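Local coordinates for protein putative TetR-family transcriptional regulator (Streptomyces coelicolor, PDB 2HXO) that probably binds regulatory DNA and controls transcription as a dimeric, all-helical member of the TetR family, at residues E19-A24 / W55-K60; D85-A90 / Q137-P142; T110-Q115 / G122-R127; L158-Q163 / E216-G221. All coordinates share one frame; numbering follows the deposited sequence.

Contact 1 of 4, residues E19-A24 / W55-K60; sequences ERIVGA and WHITGK
Ile21 meets Ile57 and His56 through two different branches, and in doing so joins helix 18-31 to the loop that leads into helix 60-76. Its CG2 methyl lies opposite the backbone N across the CA-CB bond and reaches the same methyl of the other isoleucine, with Ile21 CG2 and Ile57 CG2 3.9 Å apart. The two side chains cross at about a right angle, so they touch at one branch of each and do not run alongside one another.

The longer arm of Ile21 bends at chi2 (-66°) and carries CD1 to the foot of the histidine, where Ile21 CD1 stands 4.2 Å from His56 CB. Only this aliphatic foot takes part. With CG opposite its own carbonyl carbon (chi1 -54°), His56 turns its imidazole away from the helix, and one ring face is covered over its centre by Trp55 CB.

Ile21 is buried because other helices close round it: Leu46 of helix 39-46 and Leu63 of helix 60-76 also touch it. Ile57 in turn packs on Phe39. His56 and Ile57 belong to the predicted helix-turn-helix motif, and the contact joins the end of that motif to helix 18-31. Since every atom that meets here is an aliphatic carbon, the contact is consistent with shape and burial, more than bond direction, holding the loop in place.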
loop_
_atom_site.group_PDB
_atom_site.type_symbol
_atom_site.label_atom_id
_atom_site.label_comp_id
_atom_site.label_asym_id
_atom_site.label_seq_id
_atom_site.Cartn_x
_atom_site.Cartn_y
_atom_site.Cartn_z
ATOM N N GLU A 19 -9.256 16.739 22.902
ATOM C CA GLU A 19 -8.080 15.904 23.106
ATOM C C GLU A 19 -8.407 14.665 23.929
ATOM O O GLU A 19 -7.911 13.572 23.645
ATOM C CB GLU A 19 -6.982 16.703 23.816
ATOM C CG GLU A 19 -6.613 18.019 23.145
ATOM C CD GLU A 19 -7.714 19.063 23.235
ATOM O OE1 GLU A 19 -8.141 19.386 24.367
ATOM O OE2 GLU A 19 -8.149 19.566 22.175
ATOM N N ARG A 20 -9.238 14.844 24.954
ATOM C CA ARG A 20 -9.621 13.738 25.822
ATOM C C ARG A 20 -10.338 12.654 25.033
ATOM O O ARG A 20 -9.927 11.487 25.032
ATOM C CB ARG A 20 -10.538 14.223 26.946
ATOM C CG ARG A 20 -9.883 15.125 27.973
ATOM C CD ARG A 20 -10.831 15.364 29.144
ATOM N NE ARG A 20 -11.190 14.115 29.812
ATOM C CZ ARG A 20 -12.110 14.012 30.768
ATOM N NH1 ARG A 20 -12.774 15.093 31.172
ATOM N NH2 ARG A 20 -12.364 12.830 31.322
ATOM N N ILE A 21 -11.417 13.046 24.366
ATOM C CA ILE A 21 -12.190 12.111 23.573
ATOM C C ILE A 21 -11.266 11.366 22.612
ATOM O O ILE A 21 -11.230 10.136 22.600
ATOM C CB ILE A 21 -13.257 12.839 22.746
ATOM C CG1 ILE A 21 -13.990 13.862 23.618
ATOM C CG2 ILE A 21 -14.223 11.826 22.144
ATOM C CD1 ILE A 21 -14.805 13.264 24.728
ATOM N N VAL A 22 -10.514 12.121 21.815
ATOM C CA VAL A 22 -9.602 11.524 20.842
ATOM C C VAL A 22 -8.537 10.656 21.507
ATOM O O VAL A 22 -8.308 9.522 21.092
ATOM C CB VAL A 22 -8.919 12.614 19.982
ATOM C CG1 VAL A 22 -7.982 11.974 18.979
ATOM C CG2 VAL A 22 -9.978 13.444 19.263
ATOM N N GLY A 23 -7.894 11.187 22.541
ATOM C CA GLY A 23 -6.874 10.422 23.238
ATOM C C GLY A 23 -7.405 9.070 23.694
ATOM O O GLY A 23 -6.715 8.054 23.590
ATOM N N ALA A 24 -8.641 9.060 24.189
ATOM C CA ALA A 24 -9.269 7.834 24.668
ATOM C C ALA A 24 -9.457 6.812 23.552
ATOM O O ALA A 24 -9.159 5.633 23.724
ATOM C CB ALA A 24 -10.614 8.153 25.312
ATOM N N TRP A 55 -22.723 15.506 23.147
ATOM C CA TRP A 55 -22.309 16.890 22.975
ATOM C C TRP A 55 -20.885 16.975 22.418
ATOM O O TRP A 55 -20.512 17.975 21.801
ATOM C CB TRP A 55 -22.374 17.648 24.305
ATOM C CG TRP A 55 -23.769 18.008 24.748
ATOM C CD1 TRP A 55 -24.504 17.397 25.722
ATOM C CD2 TRP A 55 -24.595 19.063 24.226
ATOM N NE1 TRP A 55 -25.733 18.004 25.843
ATOM C CE2 TRP A 55 -25.816 19.028 24.936
ATOM C CE3 TRP A 55 -24.420 20.033 23.228
ATOM C CZ2 TRP A 55 -26.861 19.927 24.681
ATOM C CZ3 TRP A 55 -25.460 20.929 22.972
ATOM C CH2 TRP A 55 -26.664 20.868 23.697
ATOM N N HIS A 56 -20.095 15.923 22.621
ATOM C CA HIS A 56 -18.712 15.927 22.147
ATOM C C HIS A 56 -18.370 14.851 21.117
ATOM O O HIS A 56 -17.214 14.709 20.730
ATOM C CB HIS A 56 -17.765 15.832 23.342
ATOM C CG HIS A 56 -18.015 16.878 24.385
ATOM N ND1 HIS A 56 -18.476 16.779 25.655
ATOM C CD2 HIS A 56 -17.846 18.225 24.144
ATOM C CE1 HIS A 56 -18.580 18.057 26.152
ATOM N NE2 HIS A 56 -18.194 18.911 25.220
ATOM N N ILE A 57 -19.368 14.098 20.670
ATOM C CA ILE A 57 -19.126 13.072 19.667
ATOM C C ILE A 57 -20.247 13.098 18.642
ATOM O O ILE A 57 -21.241 13.803 18.815
ATOM C CB ILE A 57 -19.055 11.648 20.289
ATOM C CG1 ILE A 57 -20.442 11.187 20.725
ATOM C CG2 ILE A 57 -18.098 11.640 21.482
ATOM C CD1 ILE A 57 -20.467 9.743 21.212
ATOM N N THR A 58 -20.069 12.345 17.563
ATOM C CA THR A 58 -21.081 12.233 16.521
ATOM C C THR A 58 -21.237 10.751 16.191
ATOM O O THR A 58 -22.076 10.068 16.773
ATOM C CB THR A 58 -20.696 13.027 15.244
ATOM O OG1 THR A 58 -19.419 12.594 14.754
ATOM C CG2 THR A 58 -20.639 14.521 15.555
ATOM N N GLY A 59 -20.417 10.258 15.268
ATOM C CA GLY A 59 -20.464 8.857 14.885
ATOM C C GLY A 59 -19.095 8.202 15.027
ATOM O O GLY A 59 -18.094 8.875 15.279
ATOM N N LYS A 60 -19.042 6.886 14.860
ATOM C CA LYS A 60 -17.780 6.169 14.989
ATOM C C LYS A 60 -16.840 6.529 13.844
ATOM O O LYS A 60 -15.641 6.724 14.053
ATOM C CB LYS A 60 -18.022 4.653 14.999
ATOM C CG LYS A 60 -16.748 3.830 15.162
ATOM C CD LYS A 60 -17.006 2.334 14.981
ATOM C CE LYS A 60 -15.760 1.507 15.315
ATOM N NZ LYS A 60 -16.044 0.046 15.367
#

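Contact 2 of 4, residues D85-A90 / Q137-P142; sequences DSPQDA and QAMGVP
Beside Pro87, which packs on Ala138, the carboxylate atom Asp89 OD2 is gripped twice by one residue. Ser86 N donates to Asp89 OD2 over 3.0 Å, arriving on the anti side and 17° out of the carboxylate plane, while Ser86 OG adds a weak bond to the same oxygen. Asp89 N returns a weak bond to Ser86 OG, and the exchange makes a capping box at the start of helix 87-104.

This fixed helix start presents Pro87 to the end of helix 124-138. Pro87 CG lies 3.6 Å from Ala138 CB, and Pro87 CB is 3.7 Å from CG of Met139, a selenomethionine in the crystal. Gln88 bends at chi2 (86°) and carries its amide across the outer part of Met139 at a slant, with Gln88 NE2 3.6 Å from Met139 CE.

An alanine in place of Gln88 takes away this amide and would probably uncover the Met139 methyl on that side and let it turn more freely. Helix 214-230 also touches Met139, through Ile229 and Thr230. Gly140, with positive phi, closes helix 124-138 in a Schellman motif, so the arrangement is a capping-box helix start set against a Schellman helix end.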
loop_
_atom_site.group_PDB
_atom_site.type_symbol
_atom_site.label_atom_id
_atom_site.label_comp_id
_atom_site.label_asym_id
_atom_site.label_seq_id
_atom_site.Cartn_x
_atom_site.Cartn_y
_atom_site.Cartn_z
ATOM N N ASP A 85 17.934 21.323 5.833
ATOM C CA ASP A 85 16.806 20.689 5.150
ATOM C C ASP A 85 16.424 21.297 3.823
ATOM O O ASP A 85 16.248 22.505 3.678
ATOM C CB ASP A 85 15.561 20.633 6.045
ATOM C CG ASP A 85 15.604 19.470 7.043
ATOM O OD1 ASP A 85 16.545 18.632 6.988
ATOM O OD2 ASP A 85 14.689 19.397 7.881
ATOM N N SER A 86 16.342 20.405 2.853
ATOM C CA SER A 86 15.950 20.691 1.488
ATOM C C SER A 86 14.524 20.145 1.335
ATOM O O SER A 86 13.981 19.549 2.259
ATOM C CB SER A 86 16.879 19.949 0.539
ATOM O OG SER A 86 16.635 18.561 0.589
ATOM N N PRO A 87 13.898 20.351 0.167
ATOM C CA PRO A 87 12.537 19.844 -0.032
ATOM C C PRO A 87 12.509 18.332 0.090
ATOM O O PRO A 87 11.568 17.759 0.631
ATOM C CB PRO A 87 12.204 20.323 -1.435
ATOM C CG PRO A 87 12.918 21.650 -1.470
ATOM C CD PRO A 87 14.267 21.283 -0.909
ATOM N N GLN A 88 13.566 17.697 -0.405
ATOM C CA GLN A 88 13.674 16.245 -0.358
ATOM C C GLN A 88 13.725 15.708 1.071
ATOM O O GLN A 88 13.096 14.683 1.368
ATOM C CB GLN A 88 14.888 15.777 -1.171
ATOM C CG GLN A 88 14.667 15.839 -2.691
ATOM C CD GLN A 88 14.980 17.206 -3.319
ATOM O OE1 GLN A 88 14.942 18.249 -2.651
ATOM N NE2 GLN A 88 15.279 17.202 -4.619
ATOM N N ASP A 89 14.461 16.401 1.946
ATOM C CA ASP A 89 14.567 16.015 3.350
ATOM C C ASP A 89 13.212 16.166 4.007
ATOM O O ASP A 89 12.799 15.313 4.792
ATOM C CB ASP A 89 15.548 16.912 4.116
ATOM C CG ASP A 89 16.955 16.771 3.640
ATOM O OD1 ASP A 89 17.404 15.626 3.513
ATOM O OD2 ASP A 89 17.622 17.800 3.398
ATOM N N ALA A 90 12.536 17.272 3.702
ATOM C CA ALA A 90 11.235 17.539 4.277
ATOM C C ALA A 90 10.267 16.409 3.891
ATOM O O ALA A 90 9.507 15.918 4.723
ATOM C CB ALA A 90 10.726 18.889 3.806
ATOM N N GLN A 137 6.511 21.660 -5.211
ATOM C CA GLN A 137 6.604 22.971 -5.847
ATOM C C GLN A 137 8.010 23.545 -5.621
ATOM O O GLN A 137 8.617 24.089 -6.533
ATOM C CB GLN A 137 5.578 23.945 -5.256
ATOM C CG GLN A 137 4.146 23.479 -5.308
ATOM C CD GLN A 137 3.183 24.529 -4.779
ATOM O OE1 GLN A 137 3.236 24.905 -3.611
ATOM N NE2 GLN A 137 2.301 25.015 -5.648
ATOM N N ALA A 138 8.535 23.409 -4.409
ATOM C CA ALA A 138 9.871 23.934 -4.122
ATOM C C ALA A 138 10.918 23.240 -5.004
ATOM O O ALA A 138 11.974 23.797 -5.290
ATOM C CB ALA A 138 10.208 23.740 -2.640
HETATM N N MSE A 139 10.615 22.021 -5.435
HETATM C CA MSE A 139 11.532 21.266 -6.278
HETATM C C MSE A 139 11.492 21.714 -7.743
HETATM O O MSE A 139 12.197 21.169 -8.593
HETATM C CB MSE A 139 11.222 19.775 -6.177
HETATM C CG MSE A 139 11.721 19.148 -4.905
HETATM SE SE MSE A 139 11.048 17.384 -4.546
HETATM C CE MSE A 139 11.968 16.421 -5.909
ATOM N N GLY A 140 10.668 22.709 -8.042
ATOM C CA GLY A 140 10.596 23.194 -9.413
ATOM C C GLY A 140 9.784 22.320 -10.367
ATOM O O GLY A 140 10.000 22.338 -11.576
ATOM N N VAL A 141 8.869 21.530 -9.825
ATOM C CA VAL A 141 8.038 20.668 -10.652
ATOM C C VAL A 141 6.959 21.496 -11.370
ATOM O O VAL A 141 6.217 22.242 -10.738
ATOM C CB VAL A 141 7.334 19.586 -9.798
ATOM C CG1 VAL A 141 6.316 18.817 -10.656
ATOM C CG2 VAL A 141 8.368 18.642 -9.173
ATOM N N PRO A 142 6.866 21.374 -12.702
ATOM C CA PRO A 142 5.845 22.139 -13.435
ATOM C C PRO A 142 4.482 21.900 -12.798
ATOM O O PRO A 142 4.198 20.802 -12.308
ATOM C CB PRO A 142 5.938 21.575 -14.853
ATOM C CG PRO A 142 7.400 21.253 -14.976
ATOM C CD PRO A 142 7.709 20.594 -13.625
#

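Contact 3 of 4, residues T110-Q115 / G122-R127; sequences TQLATQ and GTVAPR
Gln115 extends from helix 107-118 toward Val124 and Gly122, and its side chain can be followed from CB to the amide oxygen. CB comes first, with Gln115 CB 4.0 Å from Val124 CG1. The next carbon, CG, is placed opposite the backbone N (chi1 -159°) and is modelled implausibly near the same methyl, so that detail is doubtful. The chain then bends at chi2 (74°), and the amide carbon passes the valine, Gln115 CD being 3.7 Å from Val124 CG1.

At the tip, Gln115 OE1 stands 3.3 Å from Gly122 CA, at a place where a side chain on the glycine would collide with the amide oxygen. Two waters carry this oxygen on to the backbone. Water 1 donates a weak bond to Gln115 OE1 and accepts from Ala125 N at 2.9 Å; water 2 gives OE1 a second weak bond and takes one, also weak, from Thr123 N. The oxygen is thus linked through solvent to two amides near the start of helix 124-138. A leucine here lacks that oxygen and would probably leave both waters without the acceptor that ties them to helix 107-118.

One helical turn earlier, Leu112 CD2 approaches Val124 CG2 at 4.2 Å and adds an apolar touch. Helix 60-76 lies against the pair, with Thr68 on Leu112 and Val72 on Val124, and its Asp69 accepts from Thr123 OG1 and forms a salt bridge with Arg127. Pro126 packs on Trp191 of the second subunit.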
loop_
_atom_site.group_PDB
_atom_site.type_symbol
_atom_site.label_atom_id
_atom_site.label_comp_id
_atom_site.label_asym_id
_atom_site.label_seq_id
_atom_site.Cartn_x
_atom_site.Cartn_y
_atom_site.Cartn_z
ATOM N N THR A 110 -4.871 0.924 8.135
ATOM C CA THR A 110 -6.199 0.612 7.632
ATOM C C THR A 110 -7.064 1.867 7.545
ATOM O O THR A 110 -7.818 2.045 6.588
ATOM C CB THR A 110 -6.912 -0.421 8.542
ATOM O OG1 THR A 110 -6.153 -1.637 8.568
ATOM C CG2 THR A 110 -8.317 -0.725 8.018
ATOM N N GLN A 111 -6.950 2.735 8.546
ATOM C CA GLN A 111 -7.741 3.955 8.566
ATOM C C GLN A 111 -7.368 4.909 7.443
ATOM O O GLN A 111 -8.229 5.617 6.919
ATOM C CB GLN A 111 -7.610 4.651 9.921
ATOM C CG GLN A 111 -8.374 3.940 11.020
ATOM C CD GLN A 111 -9.791 3.620 10.595
ATOM O OE1 GLN A 111 -10.523 4.500 10.144
ATOM N NE2 GLN A 111 -10.186 2.356 10.732
ATOM N N LEU A 112 -6.090 4.924 7.070
ATOM C CA LEU A 112 -5.631 5.788 5.988
ATOM C C LEU A 112 -6.211 5.332 4.647
ATOM O O LEU A 112 -6.579 6.153 3.804
ATOM C CB LEU A 112 -4.105 5.788 5.922
ATOM C CG LEU A 112 -3.361 6.455 7.080
ATOM C CD1 LEU A 112 -1.870 6.187 6.933
ATOM C CD2 LEU A 112 -3.639 7.952 7.094
ATOM N N ALA A 113 -6.302 4.021 4.452
ATOM C CA ALA A 113 -6.860 3.482 3.215
ATOM C C ALA A 113 -8.338 3.850 3.108
ATOM O O ALA A 113 -8.824 4.220 2.041
ATOM C CB ALA A 113 -6.697 1.966 3.181
ATOM N N THR A 114 -9.050 3.735 4.223
ATOM C CA THR A 114 -10.468 4.062 4.261
ATOM C C THR A 114 -10.647 5.566 4.142
ATOM O O THR A 114 -11.625 6.043 3.574
ATOM C CB THR A 114 -11.114 3.574 5.574
ATOM O OG1 THR A 114 -10.357 4.055 6.688
ATOM C CG2 THR A 114 -11.149 2.054 5.609
ATOM N N GLN A 115 -9.678 6.304 4.668
ATOM C CA GLN A 115 -9.706 7.756 4.634
ATOM C C GLN A 115 -9.600 8.258 3.198
ATOM O O GLN A 115 -10.245 9.239 2.830
ATOM C CB GLN A 115 -8.547 8.308 5.460
ATOM C CG GLN A 115 -8.725 9.732 5.922
ATOM C CD GLN A 115 -9.726 9.868 7.052
ATOM O OE1 GLN A 115 -10.602 10.859 6.952
ATOM N NE2 GLN A 115 -9.703 9.100 8.013
ATOM N N GLY A 122 -12.565 13.993 4.583
ATOM C CA GLY A 122 -11.529 13.717 5.561
ATOM C C GLY A 122 -10.499 14.828 5.638
ATOM O O GLY A 122 -10.193 15.480 4.644
ATOM N N THR A 123 -9.944 15.035 6.823
ATOM C CA THR A 123 -8.963 16.088 7.010
ATOM C C THR A 123 -7.517 15.618 6.939
ATOM O O THR A 123 -6.616 16.430 6.771
ATOM C CB THR A 123 -9.156 16.766 8.360
ATOM O OG1 THR A 123 -8.822 15.840 9.398
ATOM C CG2 THR A 123 -10.604 17.210 8.526
ATOM N N VAL A 124 -7.283 14.318 7.068
ATOM C CA VAL A 124 -5.913 13.841 7.044
ATOM C C VAL A 124 -5.316 13.872 5.641
ATOM O O VAL A 124 -4.176 14.299 5.459
ATOM C CB VAL A 124 -5.790 12.410 7.622
ATOM C CG1 VAL A 124 -6.378 11.415 6.675
ATOM C CG2 VAL A 124 -4.319 12.074 7.872
ATOM N N ALA A 125 -6.094 13.444 4.651
ATOM C CA ALA A 125 -5.619 13.412 3.277
ATOM C C ALA A 125 -5.092 14.767 2.809
ATOM O O ALA A 125 -3.921 14.887 2.441
ATOM C CB ALA A 125 -6.721 12.926 2.353
ATOM N N PRO A 126 -5.942 15.812 2.821
ATOM C CA PRO A 126 -5.489 17.137 2.378
ATOM C C PRO A 126 -4.282 17.687 3.139
ATOM O O PRO A 126 -3.481 18.429 2.582
ATOM C CB PRO A 126 -6.747 18.005 2.531
ATOM C CG PRO A 126 -7.528 17.299 3.593
ATOM C CD PRO A 126 -7.357 15.856 3.228
ATOM N N ARG A 127 -4.146 17.328 4.407
ATOM C CA ARG A 127 -3.000 17.810 5.178
ATOM C C ARG A 127 -1.686 17.126 4.748
ATOM O O ARG A 127 -0.635 17.762 4.706
ATOM C CB ARG A 127 -3.270 17.622 6.673
ATOM C CG ARG A 127 -4.280 18.635 7.175
ATOM C CD ARG A 127 -4.801 18.347 8.568
ATOM N NE ARG A 127 -5.557 19.493 9.060
ATOM C CZ ARG A 127 -6.468 19.445 10.030
ATOM N NH1 ARG A 127 -6.750 18.297 10.632
ATOM N NH2 ARG A 127 -7.113 20.552 10.383
HETATM O O HOH W 1 -8.850 12.505 4.640
HETATM O O HOH W 2 -11.358 13.294 9.291
#

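Contact 4 of 4, residues L158-Q163 / E216-G221; sequences LGAAGQ and EQFLAG
The phenyl ring of Phe218 meets Ala160 edge-on: the methyl lies in the ring plane, with Ala160 CB 3.4 Å from Phe218 CD1. The same methyl is 3.7 Å from Phe218 CE1, so it sits against one side of the hexagon, close to both carbons. Ala161 N approaches Phe218 CE1 more loosely, at 4.2 Å and obliquely. The ring is also stacked with that of Trp99, and Ala95 and Leu96, likewise from helix 87-104, touch Phe218 as well.

The ring gets there because its CG is swung opposite the backbone N (chi1 -177°), which sends the phenyl toward helix 146-166. A small residue on the facing helix suits this approach. Ala160 directs its single methyl at the ring, and the two backbones come near each other, Ala160 CA and Phe218 CA being 6.4 Å apart. All three touching residues are buried, and the contact between the segments is apolar apart from the distant backbone N.

Tyr156 OH, from the same helix as Ala160, is hydrogen-bonded to Phe218 O and gives the two helices a polar link. Gln163 NE2 donates to Ala113 O of the second subunit, and Gln217 NE2 to Thr148 O of the second subunit, so both helices also face the partner chain. A pair of long helices packed together and against the other copy is consistent with the four-helix bundle by which TetR-family regulators dimerise.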
loop_
_atom_site.group_PDB
_atom_site.type_symbol
_atom_site.label_atom_id
_atom_site.label_comp_id
_atom_site.label_asym_id
_atom_site.label_seq_id
_atom_site.Cartn_x
_atom_site.Cartn_y
_atom_site.Cartn_z
ATOM N N LEU A 158 2.043 4.757 1.424
ATOM C CA LEU A 158 0.996 3.832 1.865
ATOM C C LEU A 158 1.364 2.378 1.602
ATOM O O LEU A 158 1.040 1.485 2.383
ATOM C CB LEU A 158 -0.313 4.136 1.143
ATOM C CG LEU A 158 -1.284 5.152 1.745
ATOM C CD1 LEU A 158 -0.564 6.412 2.222
ATOM C CD2 LEU A 158 -2.302 5.488 0.682
ATOM N N GLY A 159 2.038 2.144 0.486
ATOM C CA GLY A 159 2.423 0.792 0.128
ATOM C C GLY A 159 3.538 0.211 0.978
ATOM O O GLY A 159 3.475 -0.950 1.388
ATOM N N ALA A 160 4.578 0.996 1.236
ATOM C CA ALA A 160 5.676 0.497 2.054
ATOM C C ALA A 160 5.247 0.487 3.526
ATOM O O ALA A 160 5.413 -0.517 4.220
ATOM C CB ALA A 160 6.919 1.362 1.858
ATOM N N ALA A 161 4.681 1.594 4.001
ATOM C CA ALA A 161 4.232 1.662 5.393
ATOM C C ALA A 161 3.119 0.642 5.656
ATOM O O ALA A 161 3.060 0.034 6.725
ATOM C CB ALA A 161 3.739 3.069 5.728
ATOM N N GLY A 162 2.237 0.467 4.676
ATOM C CA GLY A 162 1.146 -0.481 4.820
ATOM C C GLY A 162 1.678 -1.887 5.026
ATOM O O GLY A 162 1.209 -2.615 5.901
ATOM N N GLN A 163 2.663 -2.269 4.220
ATOM C CA GLN A 163 3.263 -3.591 4.324
ATOM C C GLN A 163 4.004 -3.702 5.652
ATOM O O GLN A 163 3.984 -4.747 6.301
ATOM C CB GLN A 163 4.230 -3.828 3.160
ATOM C CG GLN A 163 4.693 -5.272 2.993
ATOM C CD GLN A 163 3.533 -6.269 2.961
ATOM O OE1 GLN A 163 2.453 -5.974 2.440
ATOM N NE2 GLN A 163 3.760 -7.460 3.508
ATOM N N GLU A 216 15.240 1.529 6.367
ATOM C CA GLU A 216 16.177 2.051 5.381
ATOM C C GLU A 216 15.648 1.804 3.974
ATOM O O GLU A 216 15.839 2.622 3.071
ATOM C CB GLU A 216 17.548 1.400 5.555
ATOM C CG GLU A 216 18.275 1.880 6.811
ATOM C CD GLU A 216 18.283 3.401 6.936
ATOM O OE1 GLU A 216 18.949 4.070 6.111
ATOM O OE2 GLU A 216 17.611 3.931 7.859
ATOM N N GLN A 217 14.994 0.668 3.784
ATOM C CA GLN A 217 14.425 0.347 2.490
ATOM C C GLN A 217 13.416 1.452 2.171
ATOM O O GLN A 217 13.423 2.035 1.084
ATOM C CB GLN A 217 13.708 -1.005 2.550
ATOM C CG GLN A 217 12.959 -1.350 1.270
ATOM C CD GLN A 217 13.889 -1.380 0.080
ATOM O OE1 GLN A 217 14.886 -2.100 0.097
ATOM N NE2 GLN A 217 13.576 -0.592 -0.961
ATOM N N PHE A 218 12.557 1.728 3.145
ATOM C CA PHE A 218 11.535 2.748 3.038
ATOM C C PHE A 218 12.109 4.073 2.550
ATOM O O PHE A 218 11.636 4.630 1.556
ATOM C CB PHE A 218 10.867 2.943 4.396
ATOM C CG PHE A 218 9.727 3.929 4.374
ATOM C CD1 PHE A 218 8.601 3.692 3.586
ATOM C CD2 PHE A 218 9.785 5.103 5.125
ATOM C CE1 PHE A 218 7.549 4.604 3.541
ATOM C CE2 PHE A 218 8.739 6.022 5.086
ATOM C CZ PHE A 218 7.611 5.767 4.286
ATOM N N LEU A 219 13.135 4.568 3.239
ATOM C CA LEU A 219 13.785 5.829 2.879
ATOM C C LEU A 219 14.472 5.803 1.520
ATOM O O LEU A 219 14.535 6.827 0.841
ATOM C CB LEU A 219 14.810 6.230 3.939
ATOM C CG LEU A 219 14.256 6.727 5.275
ATOM C CD1 LEU A 219 15.414 7.118 6.193
ATOM C CD2 LEU A 219 13.333 7.923 5.034
ATOM N N ALA A 220 15.001 4.646 1.133
ATOM C CA ALA A 220 15.672 4.509 -0.162
ATOM C C ALA A 220 14.624 4.574 -1.268
ATOM O O ALA A 220 14.839 5.221 -2.297
ATOM C CB ALA A 220 16.426 3.186 -0.235
ATOM N N GLY A 221 13.487 3.917 -1.048
ATOM C CA GLY A 221 12.420 3.934 -2.039
ATOM C C GLY A 221 11.863 5.336 -2.257
ATOM O O GLY A 221 11.645 5.755 -3.399
#

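Overall arrangement
Contact 1 comes first along the chain and lies alone in the predicted DNA-binding part, while contacts 2, 3 and 4 all fall in the TetR-like C-terminal range. Contact 3, between consecutive helices, falls within the chain span that contact 2 brackets, and both use helix 124-138; contact 4 follows and adds helices 146-166 and 214-230. Centres of contacts 1 and 3 are about 17 Å apart, those of contacts 1 and 2 about 36 Å, so contact 3 stands nearer the DNA-binding part. Contacts 3 and 4, with nearest atoms about 5 Å apart, both touch the second subunit. The series therefore runs from predicted DNA-binding motif to dimer interface, entirely through helices and loops.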